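Local coordinates for putative dehydratase (Mesorhizobium loti, PDB 2POZ), which is a putative dehydratase of the mandelate racemase/muconate lactonizing enzyme family, probably a lyase, although its substrate and exact reaction are not established, at residues K53-S56 with E57-I61; L71-T74 with M75-S79. All coordinates share one frame; numbering follows the deposited sequence.

Contact 1. Residues K53-S56 with E57-I61; sequences KDLS and ERFLI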
loop_
_atom_site.group_PDB
_atom_site.type_symbol
_atom_site.label_atom_id
_atom_site.label_comp_id
_atom_site.label_asym_id
_atom_site.label_seq_id
_atom_site.Cartn_x
_atom_site.Cartn_y
_atom_site.Cartn_z
ATOM N N LYS A 53 -11.046 -5.406 -42.497
ATOM C CA LYS A 53 -10.466 -5.302 -43.837
ATOM C C LYS A 53 -8.945 -5.129 -43.770
ATOM O O LYS A 53 -8.204 -5.859 -44.434
ATOM C CB LYS A 53 -11.083 -4.113 -44.589
ATOM C CG LYS A 53 -10.565 -3.924 -46.009
ATOM C CD LYS A 53 -11.239 -2.724 -46.667
ATOM C CE LYS A 53 -10.847 -2.587 -48.136
ATOM N NZ LYS A 53 -9.397 -2.306 -48.307
ATOM N N ASP A 54 -8.486 -4.170 -42.968
ATOM C CA ASP A 54 -7.049 -3.911 -42.836
ATOM C C ASP A 54 -6.313 -5.116 -42.266
ATOM O O ASP A 54 -5.240 -5.480 -42.746
ATOM C CB ASP A 54 -6.789 -2.689 -41.946
ATOM C CG ASP A 54 -7.296 -1.386 -42.564
ATOM O OD1 ASP A 54 -7.462 -1.329 -43.800
ATOM O OD2 ASP A 54 -7.512 -0.409 -41.810
ATOM N N LEU A 55 -6.887 -5.726 -41.234
ATOM C CA LEU A 55 -6.283 -6.903 -40.611
ATOM C C LEU A 55 -6.206 -8.059 -41.604
ATOM O O LEU A 55 -5.172 -8.727 -41.728
ATOM C CB LEU A 55 -7.101 -7.344 -39.386
ATOM C CG LEU A 55 -6.969 -6.529 -38.090
ATOM C CD1 LEU A 55 -8.018 -7.000 -37.082
ATOM C CD2 LEU A 55 -5.546 -6.682 -37.515
ATOM N N SER A 56 -7.299 -8.290 -42.321
ATOM C CA SER A 56 -7.335 -9.387 -43.284
ATOM C C SER A 56 -6.317 -9.238 -44.403
ATOM O O SER A 56 -5.613 -10.192 -44.731
ATOM C CB SER A 56 -8.736 -9.517 -43.890
ATOM O OG SER A 56 -9.685 -9.853 -42.897
ATOM N N GLU A 57 -6.236 -8.045 -44.984
ATOM C CA GLU A 57 -5.316 -7.798 -46.089
ATOM C C GLU A 57 -3.863 -7.885 -45.656
ATOM O O GLU A 57 -2.996 -8.296 -46.427
ATOM C CB GLU A 57 -5.596 -6.424 -46.714
ATOM C CG GLU A 57 -7.057 -6.238 -47.126
ATOM C CD GLU A 57 -7.301 -4.984 -47.946
ATOM O OE1 GLU A 57 -6.751 -3.919 -47.603
ATOM O OE2 GLU A 57 -8.063 -5.061 -48.933
ATOM N N ARG A 58 -3.593 -7.515 -44.411
ATOM C CA ARG A 58 -2.225 -7.548 -43.919
ATOM C C ARG A 58 -1.771 -8.895 -43.355
ATOM O O ARG A 58 -0.610 -9.278 -43.509
ATOM C CB ARG A 58 -2.039 -6.462 -42.852
ATOM C CG ARG A 58 -0.702 -6.512 -42.122
ATOM C CD ARG A 58 0.452 -6.017 -42.991
ATOM N NE ARG A 58 1.729 -6.112 -42.285
ATOM C CZ ARG A 58 2.405 -7.244 -42.086
ATOM N NH1 ARG A 58 1.937 -8.400 -42.547
ATOM N NH2 ARG A 58 3.552 -7.224 -41.413
ATOM N N PHE A 59 -2.683 -9.634 -42.732
ATOM C CA PHE A 59 -2.287 -10.879 -42.085
ATOM C C PHE A 59 -2.903 -12.217 -42.465
ATOM O O PHE A 59 -2.345 -13.247 -42.109
ATOM C CB PHE A 59 -2.497 -10.741 -40.567
ATOM C CG PHE A 59 -1.812 -9.562 -39.953
ATOM C CD1 PHE A 59 -0.428 -9.543 -39.806
ATOM C CD2 PHE A 59 -2.556 -8.480 -39.483
ATOM C CE1 PHE A 59 0.206 -8.463 -39.197
ATOM C CE2 PHE A 59 -1.934 -7.396 -38.873
ATOM C CZ PHE A 59 -0.547 -7.387 -38.728
ATOM N N LEU A 60 -4.025 -12.232 -43.171
ATOM C CA LEU A 60 -4.700 -13.503 -43.418
ATOM C C LEU A 60 -4.577 -14.314 -44.699
ATOM O O LEU A 60 -4.451 -15.531 -44.629
ATOM C CB LEU A 60 -6.196 -13.337 -43.128
ATOM C CG LEU A 60 -6.564 -12.834 -41.730
ATOM C CD1 LEU A 60 -8.072 -12.860 -41.574
ATOM C CD2 LEU A 60 -5.913 -13.705 -40.675
ATOM N N ILE A 61 -4.645 -13.679 -45.860
ATOM C CA ILE A 61 -4.595 -14.443 -47.105
ATOM C C ILE A 61 -3.354 -15.310 -47.277
ATOM O O ILE A 61 -2.227 -14.852 -47.094
ATOM C CB ILE A 61 -4.735 -13.535 -48.349
ATOM C CG1 ILE A 61 -6.110 -12.859 -48.358
ATOM C CG2 ILE A 61 -4.606 -14.370 -49.620
ATOM C CD1 ILE A 61 -6.234 -11.715 -47.400
HETATM O O HOH W 1 -5.898 -2.329 -45.718
#

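Contact 2. Residues L71-T74 with M75-S79; sequences LWST and MYDHS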
loop_
_atom_site.group_PDB
_atom_site.type_symbol
_atom_site.label_atom_id
_atom_site.label_comp_id
_atom_site.label_asym_id
_atom_site.label_seq_id
_atom_site.Cartn_x
_atom_site.Cartn_y
_atom_site.Cartn_z
ATOM N N LEU A 71 -1.692 -16.778 -35.311
ATOM C CA LEU A 71 -2.344 -15.690 -36.032
ATOM C C LEU A 71 -2.768 -14.578 -35.081
ATOM O O LEU A 71 -2.620 -13.396 -35.387
ATOM C CB LEU A 71 -3.569 -16.212 -36.791
ATOM C CG LEU A 71 -3.364 -16.820 -38.183
ATOM C CD1 LEU A 71 -2.773 -15.775 -39.110
ATOM C CD2 LEU A 71 -2.450 -18.019 -38.103
ATOM N N TRP A 72 -3.302 -14.958 -33.926
ATOM C CA TRP A 72 -3.734 -13.970 -32.944
ATOM C C TRP A 72 -2.496 -13.186 -32.516
ATOM O O TRP A 72 -2.478 -11.953 -32.528
ATOM C CB TRP A 72 -4.347 -14.664 -31.727
ATOM C CG TRP A 72 -5.229 -13.776 -30.921
ATOM C CD1 TRP A 72 -6.584 -13.626 -31.054
ATOM C CD2 TRP A 72 -4.830 -12.906 -29.855
ATOM N NE1 TRP A 72 -7.050 -12.718 -30.131
ATOM C CE2 TRP A 72 -5.996 -12.260 -29.386
ATOM C CE3 TRP A 72 -3.599 -12.607 -29.252
ATOM C CZ2 TRP A 72 -5.968 -11.333 -28.341
ATOM C CZ3 TRP A 72 -3.573 -11.681 -28.207
ATOM C CH2 TRP A 72 -4.751 -11.057 -27.767
ATOM N N SER A 73 -1.446 -13.918 -32.159
ATOM C CA SER A 73 -0.199 -13.293 -31.734
ATOM C C SER A 73 0.373 -12.347 -32.795
ATOM O O SER A 73 0.894 -11.277 -32.467
ATOM C CB SER A 73 0.830 -14.375 -31.384
ATOM O OG SER A 73 2.091 -13.799 -31.096
ATOM N N THR A 74 0.280 -12.741 -34.063
ATOM C CA THR A 74 0.799 -11.911 -35.151
ATOM C C THR A 74 0.039 -10.584 -35.265
ATOM O O THR A 74 0.643 -9.517 -35.430
ATOM C CB THR A 74 0.708 -12.657 -36.501
ATOM O OG1 THR A 74 1.460 -13.876 -36.427
ATOM C CG2 THR A 74 1.264 -11.795 -37.621
HETATM N N MSE A 75 -1.287 -10.651 -35.192
HETATM C CA MSE A 75 -2.101 -9.438 -35.275
HETATM C C MSE A 75 -1.844 -8.561 -34.056
HETATM O O MSE A 75 -1.793 -7.336 -34.156
HETATM C CB MSE A 75 -3.592 -9.789 -35.369
HETATM C CG MSE A 75 -3.938 -10.529 -36.656
HETATM SE SE MSE A 75 -5.836 -10.773 -36.957
HETATM C CE MSE A 75 -6.118 -12.297 -35.808
ATOM N N TYR A 76 -1.669 -9.192 -32.902
ATOM C CA TYR A 76 -1.396 -8.429 -31.694
ATOM C C TYR A 76 -0.054 -7.720 -31.824
ATOM O O TYR A 76 0.056 -6.518 -31.607
ATOM C CB TYR A 76 -1.334 -9.342 -30.474
ATOM C CG TYR A 76 -1.169 -8.561 -29.191
ATOM C CD1 TYR A 76 -2.284 -8.058 -28.517
ATOM C CD2 TYR A 76 0.100 -8.237 -28.707
ATOM C CE1 TYR A 76 -2.145 -7.241 -27.395
ATOM C CE2 TYR A 76 0.254 -7.413 -27.577
ATOM C CZ TYR A 76 -0.875 -6.918 -26.932
ATOM O OH TYR A 76 -0.742 -6.091 -25.835
ATOM N N ASP A 77 0.966 -8.488 -32.192
ATOM C CA ASP A 77 2.327 -7.969 -32.312
ATOM C C ASP A 77 2.635 -6.967 -33.410
ATOM O O ASP A 77 3.468 -6.080 -33.221
ATOM C CB ASP A 77 3.317 -9.128 -32.472
ATOM C CG ASP A 77 3.427 -9.978 -31.227
ATOM O OD1 ASP A 77 2.844 -9.586 -30.194
ATOM O OD2 ASP A 77 4.095 -11.039 -31.283
ATOM N N HIS A 78 1.974 -7.099 -34.553
ATOM C CA HIS A 78 2.296 -6.246 -35.683
ATOM C C HIS A 78 1.286 -5.231 -36.181
ATOM O O HIS A 78 1.545 -4.543 -37.158
ATOM C CB HIS A 78 2.741 -7.158 -36.825
ATOM C CG HIS A 78 3.882 -8.045 -36.443
ATOM N ND1 HIS A 78 5.146 -7.553 -36.202
ATOM C CD2 HIS A 78 3.931 -9.368 -36.157
ATOM C CE1 HIS A 78 5.923 -8.533 -35.779
ATOM N NE2 HIS A 78 5.211 -9.644 -35.742
ATOM N N SER A 79 0.145 -5.128 -35.515
ATOM C CA SER A 79 -0.876 -4.159 -35.915
ATOM C C SER A 79 -0.515 -2.795 -35.346
ATOM O O SER A 79 -0.949 -1.753 -35.855
ATOM C CB SER A 79 -2.235 -4.571 -35.358
ATOM O OG SER A 79 -2.174 -4.672 -33.943
HETATM O O HOH W 2 3.854 -12.355 -33.592
HETATM O O HOH W 3 2.183 -12.042 -28.924
#

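Contact 1. Residues K53-S56 with E57-I61
Glu-57 OE1 has two polar partners: water 1 donates a hydrogen bond to it over 2.6 Å, and Lys-53 NZ makes a weak one over 3.2 Å. The ammonium is shared between both oxygens of the carboxylate, since Lys-53 NZ also lies 3.1 Å from Glu-57 OE2. This is a forked salt bridge one helical turn apart, and each of its bonds is weak. The lysine chain runs extended from the helix and turns at its last bond, chi4 -64°, which brings NZ round to the carboxylate. Water 1 also donates to Asp-54 OD1 over 2.7 Å, so it links the two acids. That aspartate oxygen is further hydrogen-bonded to Thr-46 OG1 of a second subunit.

The backbone bonds follow the i to i+4 pattern. Phe-59 N binds Leu-55 O at 2.8 Å. Leu-60 N binds Ser-56 O well off the carbonyl line, with a C=O...N angle of 133°. The side chain of Ile-61 reaches back, and its CD1 lies 3.1 Å from Ser-56 O, a close approach.

The buried side chains Leu-55, Phe-59 and Leu-60 make the apolar part. Leu-55 CD2 meets the Phe-59 ring near CE2, 3.9 Å away. Separately, the exposed Arg-58 lays its CG over the centre of one face of that ring. Ser-56 OG touches Leu-60 CD1 at 3.7 Å, while its hydrogen bond goes to Ile-52 O.

The two acids carry like charges close together. The lysine and the donating water probably offset their repulsion. Because both ammonium bonds are weak and Glu-57 is exposed, the ion pair is likely to contribute modestly, beside the stronger backbone bonds and the apolar contacts.

Contact 2. Residues L71-T74 with M75-S79
Trp-72 and Tyr-76 lie side by side, and both have CG anti to the backbone N (chi1 -159° and -175°), which sends the two rings the same way. Their planes are almost parallel, at 9°, but the rings are slid apart. The six-membered ring of Trp-72 and the Tyr-76 ring have centroids 5.7 Å apart and barely overlap. The closest approach is Trp-72 CZ3 to Tyr-76 CD1, 3.9 Å. The far ends are held elsewhere: Trp-72 NE1 by Gly-285 O, and Tyr-76 OH by Asp-235 of a second subunit.

Ser-73 and Asp-77 face each other through water. Water 3 lies 2.8 Å from Ser-73 OG and donates to Asp-77 OD1 over 2.8 Å. Water 2 donates to Asp-77 OD2 and bonds weakly to Ser-73 OG. Asp-77 OD2 also accepts from Arg-174 N of the second subunit.

Thr-74 and His-78 cross at a slant, with Thr-74 CG2 against His-78 CD2 at 3.9 Å. Further along, Ser-79 OG donates to Met-75 O over 2.7 Å, nearly in line with the carbonyl.

These i to i+4 pairings run along helix 68-78, in the N-terminal capping domain characteristic of the enolase superfamily.

Contacts 1 and 2 sit on consecutive helices, 45-59 and 68-78, with centres about 11 Å apart. Phe-59 joins them. Its CD1 meets Thr-74 CG2 at 3.6 Å, its CE1 meets His-78 CB at 3.7 Å, and its CD2 meets Met-75 CG at 3.8 Å. Met-75, a selenomethionine here, also touches Leu-55. Helix 87-108 packs against both, with Ile-96 reaching Leu-55 and Met-75. Val-43 of the second subunit packs on Phe-59 of contact 1 and Ser-79 of contact 2, so both lie at an interface between subunits of the octamer. The centres of the contacts lie about 24 and 23 Å from the chain centre, and neither includes a bound ligand or metal.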